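Local coordinates for binding domain (Hc) of Paraclostridial Mosquitocidal Protein 1 (Paraclostridium bifermentans, PDB 6HOX) that targets host nerve cells as the receptor-binding part of a botulinum-like neurotoxin that acts on Anopheles mosquitoes, at residues I266-L271 against K432-F437; G394-A399 against W410-S415; F86-I91 against T172-K177. All blocks are in the same frame, centred on the assembly; numbering follows the deposited sequence.

Followed from the N terminus, the chain first closes a loop at contact 3, where strand 89-96 meets strand 167-174 in the lectin-like N-terminal half of the binding domain. Contacts 1 and 2 follow in the trefoil half, on the other side of the chain's centre, and contact 3 lies about 40 Å from contact 1, centre to centre. Contact 1 spans 160 intervening residues and brings strand 435-438, near the C terminus, back to strand 263-267. Within that long excursion sits contact 2, the hairpin of 394-399 and 410-415. These two touch directly: Trp435 NE1 reaches Leu396 O, and Ile270 packs on Ile398.

Contact 1: I266-L271 against K432-F437; sequences INQAIL and KTNWYF
Ile266 and Tyr436 form an antiparallel hydrogen-bonded pair, Ile266 N to Tyr436 O at 3.0 Å and Tyr436 N to Ile266 O at 2.9 Å, next to the non-hydrogen-bonded pair Asn267-Trp435. The strand ends in a type I turn from Asn267 to Ile270, and Asn267 OD1 accepts from Ala269 N in an Asx turn. The same amide reaches across with its other end: ND2 donates to Lys432 O (2.9 Å, 171° at the hydrogen), in its own plane but from above the carbonyl plane. The amide stands nearly upright on the Trp435 indole, 87° between planes, with CB 4.0 Å from the centroid of the six-membered ring in a CH-pi contact. Gln268, its CG trans to the backbone N (chi1 -179°), stretches out between two partners. Its OE1 accepts from Asn434 ND2 at 2.9 Å, and its NE2 donates to Tyr436 OH at 2.8 Å. Leu271 CD2 meets Tyr436 CE2. Trp435 NE1 bonds to Leu396 O, and Asn434 OD1 to Gln384. Both amides therefore use each end, which fixes their rotation and ties the turn to segment 432-437 through directional polar bonds as well as packing.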
loop_
_atom_site.group_PDB
_atom_site.type_symbol
_atom_site.label_atom_id
_atom_site.label_comp_id
_atom_site.label_asym_id
_atom_site.label_seq_id
_atom_site.Cartn_x
_atom_site.Cartn_y
_atom_site.Cartn_z
ATOM N N ILE A 266 -12.786 -8.384 0.012
ATOM C CA ILE A 266 -12.790 -8.218 1.461
ATOM C C ILE A 266 -13.515 -6.925 1.848
ATOM O O ILE A 266 -13.349 -5.874 1.230
ATOM C CB ILE A 266 -11.343 -8.211 1.984
ATOM C CG1 ILE A 266 -10.680 -9.573 1.773
ATOM C CG2 ILE A 266 -11.298 -7.755 3.434
ATOM C CD1 ILE A 266 -9.182 -9.572 1.972
ATOM N N ASN A 267 -14.284 -7.015 2.932
ATOM C CA ASN A 267 -14.941 -5.878 3.520
ATOM C C ASN A 267 -14.030 -5.299 4.595
ATOM O O ASN A 267 -13.488 -6.041 5.401
ATOM C CB ASN A 267 -16.288 -6.238 4.142
ATOM C CG ASN A 267 -17.053 -5.001 4.555
ATOM O OD1 ASN A 267 -16.855 -4.476 5.645
ATOM N ND2 ASN A 267 -17.917 -4.518 3.681
ATOM N N GLN A 268 -13.893 -3.968 4.600
ATOM C CA GLN A 268 -12.935 -3.310 5.472
ATOM C C GLN A 268 -13.245 -3.621 6.941
ATOM O O GLN A 268 -12.339 -3.667 7.752
ATOM C CB GLN A 268 -12.893 -1.809 5.210
ATOM C CG GLN A 268 -11.879 -1.075 6.078
ATOM C CD GLN A 268 -11.844 0.384 5.724
ATOM O OE1 GLN A 268 -12.801 1.117 5.966
ATOM N NE2 GLN A 268 -10.779 0.792 5.051
ATOM N N ALA A 269 -14.516 -3.857 7.276
ATOM C CA ALA A 269 -14.920 -4.040 8.661
ATOM C C ALA A 269 -14.457 -5.401 9.199
ATOM O O ALA A 269 -14.339 -5.538 10.385
ATOM C CB ALA A 269 -16.418 -3.852 8.809
ATOM N N ILE A 270 -14.184 -6.385 8.330
ATOM C CA ILE A 270 -13.744 -7.725 8.744
ATOM C C ILE A 270 -12.659 -8.192 7.788
ATOM O O ILE A 270 -12.933 -8.938 6.853
ATOM C CB ILE A 270 -14.906 -8.741 8.757
ATOM C CG1 ILE A 270 -16.093 -8.236 9.571
ATOM C CG2 ILE A 270 -14.456 -10.104 9.251
ATOM C CD1 ILE A 270 -17.106 -7.515 8.725
ATOM N N LEU A 271 -11.424 -7.762 8.050
ATOM C CA LEU A 271 -10.321 -7.983 7.119
ATOM C C LEU A 271 -10.047 -9.478 6.924
ATOM O O LEU A 271 -9.784 -9.908 5.811
ATOM C CB LEU A 271 -9.084 -7.261 7.652
ATOM C CG LEU A 271 -9.175 -5.740 7.596
ATOM C CD1 LEU A 271 -8.023 -5.115 8.365
ATOM C CD2 LEU A 271 -9.198 -5.263 6.153
ATOM N N LYS A 432 -18.032 -0.349 6.812
ATOM C CA LYS A 432 -18.828 -1.434 6.211
ATOM C C LYS A 432 -19.097 -1.231 4.711
ATOM O O LYS A 432 -19.561 -2.186 4.041
ATOM C CB LYS A 432 -20.220 -1.540 6.844
ATOM C CG LYS A 432 -20.267 -1.910 8.313
ATOM C CD LYS A 432 -21.606 -2.451 8.749
ATOM C CE LYS A 432 -22.714 -1.424 8.772
ATOM N NZ LYS A 432 -24.035 -2.072 8.548
ATOM N N THR A 433 -18.876 -0.019 4.194
ATOM C CA THR A 433 -19.136 0.315 2.782
ATOM C C THR A 433 -17.840 0.390 1.955
ATOM O O THR A 433 -17.892 0.665 0.760
ATOM C CB THR A 433 -19.942 1.614 2.646
ATOM O OG1 THR A 433 -19.215 2.699 3.226
ATOM C CG2 THR A 433 -21.303 1.512 3.304
ATOM N N ASN A 434 -16.701 0.069 2.570
ATOM C CA ASN A 434 -15.405 0.083 1.888
ATOM C C ASN A 434 -14.995 -1.351 1.582
ATOM O O ASN A 434 -15.044 -2.203 2.453
ATOM C CB ASN A 434 -14.327 0.761 2.728
ATOM C CG ASN A 434 -14.530 2.252 2.870
ATOM O OD1 ASN A 434 -15.005 2.910 1.950
ATOM N ND2 ASN A 434 -14.112 2.800 3.997
ATOM N N TRP A 435 -14.597 -1.581 0.327
ATOM C CA TRP A 435 -14.270 -2.873 -0.205
ATOM C C TRP A 435 -12.842 -2.862 -0.752
ATOM O O TRP A 435 -12.435 -1.892 -1.393
ATOM C CB TRP A 435 -15.275 -3.237 -1.298
ATOM C CG TRP A 435 -16.643 -3.496 -0.745
ATOM C CD1 TRP A 435 -17.671 -2.609 -0.652
ATOM C CD2 TRP A 435 -17.108 -4.716 -0.141
ATOM N NE1 TRP A 435 -18.757 -3.204 -0.070
ATOM C CE2 TRP A 435 -18.443 -4.492 0.263
ATOM C CE3 TRP A 435 -16.532 -5.973 0.097
ATOM C CZ2 TRP A 435 -19.214 -5.481 0.874
ATOM C CZ3 TRP A 435 -17.298 -6.953 0.695
ATOM C CH2 TRP A 435 -18.618 -6.706 1.087
ATOM N N TYR A 436 -12.120 -3.958 -0.489
ATOM C CA TYR A 436 -10.790 -4.196 -1.000
ATOM C C TYR A 436 -10.786 -5.390 -1.953
ATOM O O TYR A 436 -11.516 -6.389 -1.755
ATOM C CB TYR A 436 -9.795 -4.533 0.114
ATOM C CG TYR A 436 -9.493 -3.457 1.117
ATOM C CD1 TYR A 436 -8.581 -2.443 0.859
ATOM C CD2 TYR A 436 -10.035 -3.522 2.388
ATOM C CE1 TYR A 436 -8.243 -1.504 1.822
ATOM C CE2 TYR A 436 -9.743 -2.562 3.344
ATOM C CZ TYR A 436 -8.837 -1.556 3.068
ATOM O OH TYR A 436 -8.562 -0.631 4.043
ATOM N N PHE A 437 -9.885 -5.322 -2.939
ATOM C CA PHE A 437 -9.548 -6.449 -3.778
ATOM C C PHE A 437 -8.068 -6.805 -3.567
ATOM O O PHE A 437 -7.204 -5.948 -3.711
ATOM C CB PHE A 437 -9.877 -6.108 -5.230
ATOM C CG PHE A 437 -11.343 -5.902 -5.485
ATOM C CD1 PHE A 437 -12.181 -6.980 -5.703
ATOM C CD2 PHE A 437 -11.898 -4.626 -5.446
ATOM C CE1 PHE A 437 -13.543 -6.781 -5.907
ATOM C CE2 PHE A 437 -13.254 -4.429 -5.669
ATOM C CZ PHE A 437 -14.072 -5.507 -5.915
#

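Contact 2: G394-A399 against W410-S415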
loop_
_atom_site.group_PDB
_atom_site.type_symbol
_atom_site.label_atom_id
_atom_site.label_comp_id
_atom_site.label_asym_id
_atom_site.label_seq_id
_atom_site.Cartn_x
_atom_site.Cartn_y
_atom_site.Cartn_z
ATOM N N GLY A 394 -28.439 1.654 -3.799
ATOM C CA GLY A 394 -27.697 1.737 -2.532
ATOM C C GLY A 394 -26.198 1.565 -2.715
ATOM O O GLY A 394 -25.704 1.452 -3.821
ATOM N N LEU A 395 -25.481 1.579 -1.589
ATOM C CA LEU A 395 -24.078 1.205 -1.545
ATOM C C LEU A 395 -24.007 -0.223 -1.019
ATOM O O LEU A 395 -24.745 -0.602 -0.094
ATOM C CB LEU A 395 -23.284 2.146 -0.630
ATOM C CG LEU A 395 -23.191 3.597 -1.088
ATOM C CD1 LEU A 395 -22.444 4.458 -0.069
ATOM C CD2 LEU A 395 -22.518 3.700 -2.442
ATOM N N LEU A 396 -23.127 -1.006 -1.633
ATOM C CA LEU A 396 -22.910 -2.365 -1.209
ATOM C C LEU A 396 -22.300 -2.341 0.196
ATOM O O LEU A 396 -21.296 -1.649 0.456
ATOM C CB LEU A 396 -21.997 -3.075 -2.204
ATOM C CG LEU A 396 -21.723 -4.538 -1.868
ATOM C CD1 LEU A 396 -22.969 -5.385 -2.119
ATOM C CD2 LEU A 396 -20.541 -5.048 -2.655
ATOM N N SER A 397 -22.944 -3.081 1.096
ATOM C CA SER A 397 -22.506 -3.215 2.459
ATOM C C SER A 397 -22.769 -4.650 2.950
ATOM O O SER A 397 -23.184 -5.514 2.182
ATOM C CB SER A 397 -23.166 -2.192 3.328
ATOM O OG SER A 397 -22.458 -2.062 4.552
ATOM N N ILE A 398 -22.433 -4.893 4.216
ATOM C CA ILE A 398 -22.715 -6.136 4.916
ATOM C C ILE A 398 -23.791 -5.822 5.950
ATOM O O ILE A 398 -23.749 -4.752 6.561
ATOM C CB ILE A 398 -21.455 -6.750 5.558
ATOM C CG1 ILE A 398 -20.633 -5.710 6.322
ATOM C CG2 ILE A 398 -20.624 -7.464 4.502
ATOM C CD1 ILE A 398 -19.592 -6.295 7.241
ATOM N N ALA A 399 -24.768 -6.730 6.074
ATOM C CA ALA A 399 -25.950 -6.519 6.917
ATOM C C ALA A 399 -25.593 -6.823 8.378
ATOM O O ALA A 399 -25.342 -7.990 8.719
ATOM C CB ALA A 399 -27.090 -7.371 6.417
ATOM N N TRP A 410 -22.144 -12.431 7.580
ATOM C CA TRP A 410 -22.897 -11.230 7.265
ATOM C C TRP A 410 -23.189 -11.240 5.769
ATOM O O TRP A 410 -22.263 -11.383 4.963
ATOM C CB TRP A 410 -22.134 -9.973 7.695
ATOM C CG TRP A 410 -21.796 -9.966 9.151
ATOM C CD1 TRP A 410 -22.571 -9.504 10.173
ATOM C CD2 TRP A 410 -20.609 -10.508 9.761
ATOM N NE1 TRP A 410 -21.944 -9.703 11.373
ATOM C CE2 TRP A 410 -20.734 -10.307 11.153
ATOM C CE3 TRP A 410 -19.453 -11.128 9.269
ATOM C CZ2 TRP A 410 -19.745 -10.702 12.056
ATOM C CZ3 TRP A 410 -18.475 -11.516 10.161
ATOM C CH2 TRP A 410 -18.623 -11.310 11.536
ATOM N N TYR A 411 -24.480 -11.148 5.428
ATOM C CA TYR A 411 -24.925 -11.142 4.028
ATOM C C TYR A 411 -24.592 -9.786 3.409
ATOM O O TYR A 411 -24.487 -8.781 4.123
ATOM C CB TYR A 411 -26.413 -11.485 3.929
ATOM C CG TYR A 411 -26.680 -12.940 4.224
ATOM C CD1 TYR A 411 -26.504 -13.902 3.240
ATOM C CD2 TYR A 411 -27.040 -13.364 5.495
ATOM C CE1 TYR A 411 -26.722 -15.243 3.500
ATOM C CE2 TYR A 411 -27.252 -14.706 5.772
ATOM C CZ TYR A 411 -27.093 -15.649 4.769
ATOM O OH TYR A 411 -27.281 -16.979 5.019
ATOM N N LEU A 412 -24.397 -9.788 2.094
ATOM C CA LEU A 412 -24.176 -8.541 1.356
ATOM C C LEU A 412 -25.550 -7.950 1.008
ATOM O O LEU A 412 -26.488 -8.706 0.717
ATOM C CB LEU A 412 -23.356 -8.824 0.094
ATOM C CG LEU A 412 -21.840 -8.925 0.257
ATOM C CD1 LEU A 412 -21.463 -10.024 1.225
ATOM C CD2 LEU A 412 -21.185 -9.174 -1.094
ATOM N N TYR A 413 -25.672 -6.616 1.063
ATOM C CA TYR A 413 -26.928 -5.954 0.703
ATOM C C TYR A 413 -26.674 -4.555 0.125
ATOM O O TYR A 413 -25.603 -3.936 0.326
ATOM C CB TYR A 413 -27.892 -5.950 1.898
ATOM C CG TYR A 413 -27.706 -4.829 2.883
ATOM C CD1 TYR A 413 -26.618 -4.815 3.749
ATOM C CD2 TYR A 413 -28.614 -3.783 2.961
ATOM C CE1 TYR A 413 -26.414 -3.771 4.639
ATOM C CE2 TYR A 413 -28.431 -2.737 3.853
ATOM C CZ TYR A 413 -27.331 -2.737 4.698
ATOM O OH TYR A 413 -27.148 -1.735 5.606
ATOM N N SER A 414 -27.674 -4.067 -0.621
ATOM C CA SER A 414 -27.690 -2.713 -1.162
ATOM C C SER A 414 -28.338 -1.744 -0.165
ATOM O O SER A 414 -29.549 -1.763 -0.013
ATOM C CB SER A 414 -28.399 -2.681 -2.471
ATOM O OG SER A 414 -28.488 -1.349 -2.934
ATOM N N SER A 415 -27.529 -0.889 0.480
ATOM C CA SER A 415 -28.015 0.058 1.509
ATOM C C SER A 415 -28.388 1.398 0.868
ATOM O O SER A 415 -27.514 2.171 0.473
ATOM C CB SER A 415 -27.016 0.291 2.627
ATOM O OG SER A 415 -27.480 1.326 3.510
HETATM O O HOH W 1 -26.441 -3.226 8.082
HETATM O O HOH W 2 -26.197 -10.437 7.876
#
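A beta hairpin in the trefoil half of the binding domain pairs Leu395 with Ser415 and Ser397 with Tyr413, both antiparallel hydrogen-bonded pairs. The two short strand segments run at 155° to one another. Ser397 N reaches Tyr413 O at 2.9 Å, and past the last pair Ala399 N continues the pattern to Tyr411 O at 2.8 Å. On the face of Leu396, Ile398 and Leu412, Leu396 CD1 lies against Leu412 CB, Ile398 CG2 approaches Leu412 CD1, and Ile398 CB meets Trp410 CB at 3.9 Å. From Trp410 the indole leads away from the hairpin partner, yet its CD1 edge comes to Ala399 O, in the ring plane, at 3.5 Å.

The opposite face bears Ser397 and Tyr413. With CG lodged between the backbone N and the carbonyl carbon (chi1 85°), the Tyr413 ring leans across the neighbouring strand. Its CD1 touches Ala399 CB at 3.7 Å, CE1 meets Ser397 CB, and Ile398 O sits at the ring edge, 3.4 Å from CE1. A water bonded to Tyr413 OH makes a weak bond to Ile398 O, while a second water bridges Ala399 O (2.7 Å) and Tyr411 N. At the other end Ser415 caps the following helix through OG to Tyr418 N, and Ser414 OG bonds to Arg392 O. Backbone bonds thus set the register, apolar contacts line the Leu396 and Ile398 face while Tyr413 lies over the other, and two waters add polar links near Ala399, one of them through a weak bond.

Contact 3: F86-I91 against T172-K177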
loop_
_atom_site.group_PDB
_atom_site.type_symbol
_atom_site.label_atom_id
_atom_site.label_comp_id
_atom_site.label_asym_id
_atom_site.label_seq_id
_atom_site.Cartn_x
_atom_site.Cartn_y
_atom_site.Cartn_z
ATOM N N PHE A 86 25.413 23.287 5.590
ATOM C CA PHE A 86 24.638 24.455 5.152
ATOM C C PHE A 86 23.691 24.076 4.000
ATOM O O PHE A 86 23.525 24.851 3.056
ATOM C CB PHE A 86 25.585 25.597 4.764
ATOM N N SER A 87 23.055 22.899 4.083
ATOM C CA SER A 87 22.088 22.488 3.070
ATOM C C SER A 87 20.947 21.686 3.712
ATOM O O SER A 87 21.152 20.573 4.219
ATOM C CB SER A 87 22.750 21.724 1.955
ATOM O OG SER A 87 23.441 20.596 2.462
ATOM N N ASP A 88 19.750 22.282 3.694
ATOM C CA ASP A 88 18.489 21.582 3.985
ATOM C C ASP A 88 18.258 20.518 2.900
ATOM O O ASP A 88 18.699 20.675 1.771
ATOM C CB ASP A 88 17.310 22.557 4.037
ATOM C CG ASP A 88 17.444 23.654 5.081
ATOM O OD1 ASP A 88 18.234 23.475 6.042
ATOM O OD2 ASP A 88 16.761 24.689 4.922
ATOM N N PHE A 89 17.560 19.431 3.230
ATOM C CA PHE A 89 17.202 18.471 2.179
ATOM C C PHE A 89 15.961 17.669 2.588
ATOM O O PHE A 89 15.549 17.685 3.761
ATOM C CB PHE A 89 18.384 17.566 1.825
ATOM C CG PHE A 89 18.874 16.681 2.941
ATOM C CD1 PHE A 89 19.823 17.139 3.843
ATOM C CD2 PHE A 89 18.388 15.393 3.087
ATOM C CE1 PHE A 89 20.273 16.324 4.870
ATOM C CE2 PHE A 89 18.842 14.577 4.111
ATOM C CZ PHE A 89 19.786 15.046 5.004
ATOM N N THR A 90 15.366 17.024 1.575
ATOM C CA THR A 90 14.281 16.089 1.731
ATOM C C THR A 90 14.617 14.804 0.964
ATOM O O THR A 90 15.171 14.850 -0.146
ATOM C CB THR A 90 12.957 16.699 1.254
ATOM O OG1 THR A 90 12.736 17.844 2.077
ATOM C CG2 THR A 90 11.784 15.745 1.355
ATOM N N ILE A 91 14.329 13.674 1.615
ATOM C CA ILE A 91 14.333 12.372 1.027
ATOM C C ILE A 91 12.880 11.872 1.022
ATOM O O ILE A 91 12.222 11.900 2.060
ATOM C CB ILE A 91 15.280 11.429 1.800
ATOM C CG1 ILE A 91 16.748 11.823 1.607
ATOM C CG2 ILE A 91 15.044 9.972 1.408
ATOM C CD1 ILE A 91 17.730 11.035 2.454
ATOM N N THR A 172 12.315 15.121 6.067
ATOM C CA THR A 172 12.762 16.470 5.803
ATOM C C THR A 172 13.825 16.820 6.853
ATOM O O THR A 172 13.681 16.490 8.048
ATOM C CB THR A 172 11.576 17.449 5.754
ATOM O OG1 THR A 172 11.002 17.577 7.054
ATOM C CG2 THR A 172 10.489 17.022 4.789
ATOM N N VAL A 173 14.915 17.442 6.387
ATOM C CA VAL A 173 16.034 17.847 7.232
ATOM C C VAL A 173 16.283 19.345 7.022
ATOM O O VAL A 173 16.705 19.787 5.951
ATOM C CB VAL A 173 17.273 16.991 6.933
ATOM C CG1 VAL A 173 18.465 17.375 7.799
ATOM C CG2 VAL A 173 16.951 15.511 7.087
ATOM N N ASN A 174 15.922 20.116 8.049
ATOM C CA ASN A 174 16.278 21.499 8.204
ATOM C C ASN A 174 17.412 21.535 9.220
ATOM O O ASN A 174 17.145 21.480 10.433
ATOM C CB ASN A 174 15.084 22.338 8.656
ATOM C CG ASN A 174 15.417 23.802 8.855
ATOM O OD1 ASN A 174 14.514 24.614 9.034
ATOM N ND2 ASN A 174 16.693 24.151 8.833
ATOM N N GLN A 175 18.653 21.541 8.711
ATOM C CA GLN A 175 19.855 21.467 9.548
ATOM C C GLN A 175 19.827 22.680 10.489
ATOM O O GLN A 175 19.394 23.758 10.103
ATOM C CB GLN A 175 21.120 21.303 8.687
ATOM C CG GLN A 175 21.184 19.938 7.995
ATOM C CD GLN A 175 22.526 19.466 7.474
ATOM O OE1 GLN A 175 22.754 19.396 6.264
ATOM N NE2 GLN A 175 23.401 19.052 8.378
ATOM N N LEU A 176 20.161 22.444 11.763
ATOM C CA LEU A 176 20.126 23.463 12.818
ATOM C C LEU A 176 18.729 23.563 13.450
ATOM O O LEU A 176 18.599 24.138 14.535
ATOM C CB LEU A 176 20.576 24.815 12.243
ATOM C CG LEU A 176 20.724 25.962 13.244
ATOM C CD1 LEU A 176 21.608 25.568 14.422
ATOM C CD2 LEU A 176 21.270 27.207 12.555
ATOM N N LYS A 177 17.685 23.012 12.813
ATOM C CA LYS A 177 16.343 23.050 13.408
ATOM C C LYS A 177 15.839 21.631 13.707
ATOM O O LYS A 177 15.984 21.151 14.825
ATOM C CB LYS A 177 15.362 23.827 12.526
ATOM C CG LYS A 177 15.385 25.330 12.734
ATOM C CD LYS A 177 14.087 26.015 12.369
ATOM C CE LYS A 177 14.196 27.528 12.429
ATOM N NZ LYS A 177 12.932 28.181 12.008
HETATM O O HOH W 3 18.228 25.899 7.570
#
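Phe89 and Val173 make the dense part of this contact. Their backbones form an antiparallel hydrogen-bonded pair, Val173 N to Phe89 O at 2.7 Å and Phe89 N to Val173 O at 2.9 Å, and their side chains run alongside each other on the same face. Because Phe89 CG sits between the backbone N and the carbonyl carbon (chi1 63°), the ring folds over the neighbouring strand and turns a face to the valine. Val173 CB stands 3.8 Å from the ring centroid, only 15° off the normal, a CH-pi contact. Both its methyls lie over that same face, CG2 3.5 Å from CZ and CG1 3.6 Å from CE1. Trp134, of strand 131-137, touches both residues, and Phe83 meets the Phe89 ring edge-to-face.

On the opposite face of the sheet, Thr90 and Thr172 lie side by side: Thr172 CG2 comes to Thr90 OG1 at 3.6 Å, while that hydroxyl is bonded to Arg229 O and Leu231 N.

Toward the loop ends the contact loosens and turns polar. Asp88 and Asn174, both partly exposed, extend in the same direction with carboxylate and amide planes 57° apart. Asp88 OD1 accepts a weak bond from Gln175 N at 3.3 Å and a firmer one from a water at 2.9 Å, so solvent shares the carboxylate with the turn. The same water accepts a weak bond from Asn174 ND2. Antiparallel pairing of strands distant in sequence, with the Phe89 and Val173 face covered by Trp134 and Met136 of a second sheet, is the build of the concanavalin-like beta sandwich, the fold of the N-terminal receptor-binding half in clostridial neurotoxins.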